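Local coordinates for protein peroxiredoxin PRX1, mitochondrial (Saccharomyces cerevisiae, PDB 5YKJ) that probably reduces hydroperoxides in mitochondria through a single peroxidatic cysteine, which is then regenerated by the glutathione and thioredoxin systems, at residues P37-P42 against E77-D82. Sequence-based numbering, arbitrary orientation.
Sequences PADFTP and EKWIQD
Trp79, projecting from helix 73-87, carries the backbone of Asp39 and Phe40 across one face of its indole. The Asp39 CA atom lies 4.0 Å from the centroid of the six-membered ring, almost straight above its centre, a CH-pi contact. Phe40 N rests above the rim of the same face, 3.4 Å from Trp79 NE1; two donors cannot bond each other, and the Phe40 N-H instead points down at the pi cloud of the five-membered ring. Trp79 CG is anti to the backbone N (chi1 -170°), which sends the indole out from the helix and beneath the loop. On that face too, the Asp39 carboxylate lies nearly flat, 20° from the indole plane, overhanging the rim with OD1 3.3 Å from Trp79 CE3. Ser69, at the end of strand 63-69, takes OD1 of this buried carboxylate, while Ser75 and His76 in the first turn of the helix take OD2; together they fix its rotation, and the latter two tie loop to helix.

The outer half is looser. Phe40 and Lys78 are exposed and Asp82 partly so, in contrast to buried Asp39 and Trp79. Phe40 meets the Trp79 five-membered ring in a tilted edge-to-face pair, planes at 51°, with the indole edge toward the phenyl face. Trp79 CB covers that face off-centre, whereas Lys78 CB, 3.7 Å from Phe40 CZ, and Asp82 OD2, 3.7 Å from Phe40 CE1, sit at the ring edge.

Across the contact, then, cohesion is dispersive and CH-pi, while the buried polar groups of Asp39 and Trp79 bond elsewhere. Trp79 NE1 bonds Thr45, next to oxidised Cys44, to which Thr41 OG1 also bonds; the indole is thus a second-shell element that probably helps to position the loop carrying the reactive cysteine.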
loop_
_atom_site.group_PDB
_atom_site.type_symbol
_atom_site.label_atom_id
_atom_site.label_comp_id
_atom_site.label_asym_id
_atom_site.label_seq_id
_atom_site.Cartn_x
_atom_site.Cartn_y
_atom_site.Cartn_z
ATOM N N PRO A 37 -9.246 8.623 -8.178
ATOM C CA PRO A 37 -10.612 8.914 -8.593
ATOM C C PRO A 37 -10.864 8.824 -10.114
ATOM O O PRO A 37 -11.920 8.512 -10.505
ATOM C CB PRO A 37 -10.873 10.336 -8.066
ATOM C CG PRO A 37 -9.853 10.556 -7.029
ATOM C CD PRO A 37 -8.669 9.768 -7.445
ATOM N N ALA A 38 -9.867 9.165 -10.897
ATOM C CA ALA A 38 -10.005 9.210 -12.339
ATOM C C ALA A 38 -8.664 9.115 -13.039
ATOM O O ALA A 38 -7.677 9.329 -12.449
ATOM C CB ALA A 38 -10.656 10.502 -12.729
ATOM N N ASP A 39 -8.673 8.794 -14.322
ATOM C CA ASP A 39 -7.475 8.749 -15.108
ATOM C C ASP A 39 -7.195 10.151 -15.644
ATOM O O ASP A 39 -8.007 10.963 -15.614
ATOM C CB ASP A 39 -7.628 7.799 -16.328
ATOM C CG ASP A 39 -7.778 6.346 -15.951
ATOM O OD1 ASP A 39 -7.834 6.079 -14.785
ATOM O OD2 ASP A 39 -7.892 5.549 -16.861
ATOM N N PHE A 40 -5.999 10.357 -16.142
ATOM C CA PHE A 40 -5.598 11.624 -16.780
ATOM C C PHE A 40 -5.758 12.834 -15.886
ATOM O O PHE A 40 -6.126 13.842 -16.303
ATOM C CB PHE A 40 -6.344 11.809 -18.120
ATOM C CG PHE A 40 -6.161 10.669 -19.080
ATOM C CD1 PHE A 40 -5.020 10.550 -19.794
ATOM C CD2 PHE A 40 -7.125 9.737 -19.246
ATOM C CE1 PHE A 40 -4.847 9.536 -20.657
ATOM C CE2 PHE A 40 -6.940 8.708 -20.117
ATOM C CZ PHE A 40 -5.792 8.609 -20.809
ATOM N N THR A 41 -5.433 12.641 -14.628
ATOM C CA THR A 41 -5.432 13.697 -13.629
ATOM C C THR A 41 -3.972 13.829 -13.169
ATOM O O THR A 41 -3.283 12.893 -13.029
ATOM C CB THR A 41 -6.392 13.481 -12.441
ATOM O OG1 THR A 41 -6.023 12.304 -11.786
ATOM C CG2 THR A 41 -7.819 13.434 -12.877
ATOM N N PRO A 42 -3.560 15.074 -12.966
ATOM C CA PRO A 42 -2.158 15.293 -12.721
ATOM C C PRO A 42 -1.447 14.718 -11.508
ATOM O O PRO A 42 -0.460 14.148 -11.718
ATOM C CB PRO A 42 -2.031 16.821 -12.750
ATOM C CG PRO A 42 -3.363 17.331 -12.390
ATOM C CD PRO A 42 -4.305 16.334 -12.976
ATOM N N GLU A 77 -5.417 1.856 -20.222
ATOM C CA GLU A 77 -4.356 1.555 -21.152
ATOM C C GLU A 77 -3.761 2.810 -21.792
ATOM O O GLU A 77 -2.574 2.920 -21.867
ATOM C CB GLU A 77 -4.856 0.572 -22.202
ATOM C CG GLU A 77 -4.844 -0.862 -21.702
ATOM C CD GLU A 77 -5.638 -1.843 -22.545
ATOM O OE1 GLU A 77 -6.388 -1.447 -23.387
ATOM O OE2 GLU A 77 -5.557 -3.025 -22.260
ATOM N N LYS A 78 -4.612 3.737 -22.201
ATOM C CA LYS A 78 -4.160 4.991 -22.752
ATOM C C LYS A 78 -3.399 5.812 -21.707
ATOM O O LYS A 78 -2.426 6.411 -21.988
ATOM C CB LYS A 78 -5.325 5.842 -23.257
ATOM C CG LYS A 78 -6.155 5.232 -24.354
ATOM C CD LYS A 78 -7.424 6.058 -24.669
ATOM C CE LYS A 78 -8.351 6.368 -23.467
ATOM N NZ LYS A 78 -9.856 6.266 -23.634
ATOM N N TRP A 79 -3.907 5.796 -20.474
ATOM C CA TRP A 79 -3.272 6.511 -19.380
ATOM C C TRP A 79 -1.867 5.944 -19.142
ATOM O O TRP A 79 -0.966 6.660 -18.974
ATOM C CB TRP A 79 -4.144 6.389 -18.121
ATOM C CG TRP A 79 -3.755 7.256 -16.956
ATOM C CD1 TRP A 79 -3.154 8.446 -17.017
ATOM C CD2 TRP A 79 -3.964 6.989 -15.581
ATOM N NE1 TRP A 79 -2.944 8.937 -15.780
ATOM C CE2 TRP A 79 -3.419 8.041 -14.881
ATOM C CE3 TRP A 79 -4.497 5.933 -14.887
ATOM C CZ2 TRP A 79 -3.438 8.105 -13.510
ATOM C CZ3 TRP A 79 -4.524 5.998 -13.521
ATOM C CH2 TRP A 79 -3.992 7.075 -12.853
ATOM N N ILE A 80 -1.749 4.628 -19.180
ATOM C CA ILE A 80 -0.429 4.029 -18.986
ATOM C C ILE A 80 0.573 4.465 -20.061
ATOM O O ILE A 80 1.685 4.549 -19.782
ATOM C CB ILE A 80 -0.512 2.500 -18.842
ATOM C CG1 ILE A 80 -0.911 2.141 -17.420
ATOM C CG2 ILE A 80 0.778 1.774 -19.179
ATOM C CD1 ILE A 80 -1.123 0.668 -17.323
ATOM N N GLN A 81 0.096 4.682 -21.269
ATOM C CA GLN A 81 0.977 5.150 -22.318
ATOM C C GLN A 81 1.517 6.530 -21.957
ATOM O O GLN A 81 2.658 6.784 -22.153
ATOM C CB GLN A 81 0.304 5.107 -23.701
ATOM C CG GLN A 81 -0.105 3.727 -24.146
ATOM C CD GLN A 81 -0.868 3.676 -25.446
ATOM O OE1 GLN A 81 -0.665 4.444 -26.296
ATOM N NE2 GLN A 81 -1.763 2.755 -25.557
ATOM N N ASP A 82 0.676 7.392 -21.433
ATOM C CA ASP A 82 1.135 8.700 -21.028
ATOM C C ASP A 82 2.132 8.587 -19.860
ATOM O O ASP A 82 3.121 9.219 -19.839
ATOM C CB ASP A 82 -0.056 9.539 -20.575
ATOM C CG ASP A 82 -0.766 10.248 -21.699
ATOM O OD1 ASP A 82 -0.436 10.016 -22.827
ATOM O OD2 ASP A 82 -1.598 11.053 -21.345
#